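Local coordinates for peroxiredoxin 5 (Alvinella pompejana, PDB 2XHF), which probably reduces hydrogen peroxide and organic hydroperoxides as a thiol-dependent antioxidant enzyme of the peroxiredoxin family, at residues D38-R43 with T79-A84. Residues are numbered along the deposited sequence; the frame is centred on the assembly and turned at random.
Sequences DVFRGR and TIACIA
Thr79 lays its methyl CG2 against both Val39 and Phe40: CG2 lies 3.7 Å from the carbonyl O of Val39 and 3.9 Å from Val39 CG1, and reaches Phe40 CE1. Val39 holds CG1 anti to its backbone N (chi1 178°), which brings that methyl against Thr79 and also over the centre of the Phe40 ring, 3.7 Å above its plane. The ring presents its edge to the carbonyl O of Thr79, at 4.1 Å from CE1, and two residues further along the strand its CZ rests on CB of Ala81. This sits on one face of the central sheet of a thioredoxin fold, where the short helix 37-40 lies over strand 79-84 just before the chain turns into its parallel neighbour, strand 44-49. Leu47 of that neighbour touches both Phe40 and Ala81. A type II turn from Phe40 to Arg43 makes the link, closed by Arg43 N bonding to Phe40 O. Beyond it Arg43 crosses Thr79 at about a right angle, its CD methylene in van der Waals contact with Thr79 OG1 at 3.4 Å. For Thr79, a serine in its place would probably leave a gap beside Val39 and the Phe40 ring. Within the turn, Arg41 NH1 makes a 2.9 Å salt bridge to the anti side of Asp38 OD1, in the guanidinium plane but 34° out of the carboxylate plane.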
loop_
_atom_site.group_PDB
_atom_site.type_symbol
_atom_site.label_atom_id
_atom_site.label_comp_id
_atom_site.label_asym_id
_atom_site.label_seq_id
_atom_site.Cartn_x
_atom_site.Cartn_y
_atom_site.Cartn_z
ATOM N N ASP A 38 -16.570 7.857 15.233
ATOM C CA ASP A 38 -16.301 9.290 15.330
ATOM C C ASP A 38 -16.662 10.009 14.045
ATOM O O ASP A 38 -17.002 11.182 14.063
ATOM C CB ASP A 38 -14.826 9.583 15.618
ATOM C CG ASP A 38 -14.384 9.178 17.012
ATOM O OD1 ASP A 38 -15.221 8.808 17.865
ATOM O OD2 ASP A 38 -13.164 9.279 17.255
ATOM N N VAL A 39 -16.551 9.321 12.913
ATOM C CA VAL A 39 -16.721 9.989 11.634
ATOM C C VAL A 39 -18.190 10.364 11.406
ATOM O O VAL A 39 -18.480 11.424 10.855
ATOM C CB VAL A 39 -16.196 9.085 10.481
ATOM C CG1 VAL A 39 -16.420 9.747 9.131
ATOM C CG2 VAL A 39 -14.720 8.773 10.703
ATOM N N PHE A 40 -19.110 9.507 11.844
ATOM C CA PHE A 40 -20.531 9.693 11.531
ATOM C C PHE A 40 -21.401 9.963 12.768
ATOM O O PHE A 40 -22.600 10.062 12.656
ATOM C CB PHE A 40 -21.083 8.499 10.739
ATOM C CG PHE A 40 -20.310 8.197 9.496
ATOM C CD1 PHE A 40 -20.510 8.950 8.342
ATOM C CD2 PHE A 40 -19.414 7.146 9.470
ATOM C CE1 PHE A 40 -19.802 8.679 7.181
ATOM C CE2 PHE A 40 -18.684 6.878 8.310
ATOM C CZ PHE A 40 -18.897 7.647 7.168
ATOM N N ARG A 41 -20.789 10.108 13.935
ATOM C CA ARG A 41 -21.575 10.394 15.138
ATOM C C ARG A 41 -22.337 11.699 14.962
ATOM O O ARG A 41 -21.749 12.730 14.637
ATOM C CB ARG A 41 -20.658 10.516 16.343
ATOM C CG ARG A 41 -21.400 10.723 17.654
ATOM C CD ARG A 41 -20.511 10.613 18.878
ATOM N NE ARG A 41 -19.952 9.274 19.021
ATOM C CZ ARG A 41 -18.663 8.985 18.879
ATOM N NH1 ARG A 41 -17.793 9.951 18.620
ATOM N NH2 ARG A 41 -18.236 7.732 19.016
ATOM N N GLY A 42 -23.645 11.648 15.197
ATOM C CA GLY A 42 -24.476 12.835 15.198
ATOM C C GLY A 42 -24.649 13.497 13.838
ATOM O O GLY A 42 -25.066 14.666 13.766
ATOM N N ARG A 43 -24.325 12.783 12.764
ATOM C CA ARG A 43 -24.477 13.365 11.437
ATOM C C ARG A 43 -24.750 12.305 10.372
ATOM O O ARG A 43 -24.664 11.106 10.630
ATOM C CB ARG A 43 -23.229 14.170 11.081
ATOM C CG ARG A 43 -22.042 13.293 10.902
ATOM C CD ARG A 43 -20.726 14.011 10.579
ATOM N NE ARG A 43 -20.763 15.462 10.688
ATOM C CZ ARG A 43 -19.975 16.174 11.484
ATOM N NH1 ARG A 43 -19.096 15.575 12.276
ATOM N NH2 ARG A 43 -20.075 17.493 11.501
ATOM N N THR A 79 -20.118 14.676 4.690
ATOM C CA THR A 79 -19.139 13.761 5.258
ATOM C C THR A 79 -19.102 12.489 4.431
ATOM O O THR A 79 -20.035 11.695 4.463
ATOM C CB THR A 79 -19.477 13.429 6.715
ATOM O OG1 THR A 79 -19.552 14.643 7.470
ATOM C CG2 THR A 79 -18.401 12.527 7.311
ATOM N N ILE A 80 -18.018 12.315 3.682
ATOM C CA ILE A 80 -17.828 11.204 2.767
ATOM C C ILE A 80 -16.514 10.550 3.121
ATOM O O ILE A 80 -15.484 11.227 3.239
ATOM C CB ILE A 80 -17.781 11.675 1.293
ATOM C CG1 ILE A 80 -18.970 12.555 0.971
ATOM C CG2 ILE A 80 -17.683 10.481 0.323
ATOM C CD1 ILE A 80 -18.817 13.340 -0.313
ATOM N N ALA A 81 -16.548 9.239 3.296
ATOM C CA ALA A 81 -15.358 8.486 3.635
ATOM C C ALA A 81 -15.176 7.315 2.694
ATOM O O ALA A 81 -16.136 6.611 2.368
ATOM C CB ALA A 81 -15.452 7.977 5.064
ATOM N N CYS A 82 -13.928 7.133 2.272
ATOM C CA CYS A 82 -13.510 5.984 1.492
ATOM C C CYS A 82 -12.677 5.100 2.398
ATOM O O CYS A 82 -11.772 5.591 3.051
ATOM C CB CYS A 82 -12.644 6.449 0.334
ATOM S SG CYS A 82 -11.912 5.126 -0.663
ATOM N N ILE A 83 -12.989 3.805 2.438
ATOM C CA ILE A 83 -12.283 2.877 3.298
ATOM C C ILE A 83 -11.651 1.761 2.460
ATOM O O ILE A 83 -12.259 1.252 1.516
ATOM C CB ILE A 83 -13.213 2.316 4.401
ATOM C CG1 ILE A 83 -12.443 1.532 5.442
ATOM C CG2 ILE A 83 -14.367 1.501 3.844
ATOM C CD1 ILE A 83 -13.188 1.463 6.808
ATOM N N ALA A 84 -10.430 1.393 2.825
ATOM C CA ALA A 84 -9.726 0.304 2.170
ATOM C C ALA A 84 -8.836 -0.410 3.157
ATOM O O ALA A 84 -8.370 0.183 4.128
ATOM C CB ALA A 84 -8.875 0.853 1.055
#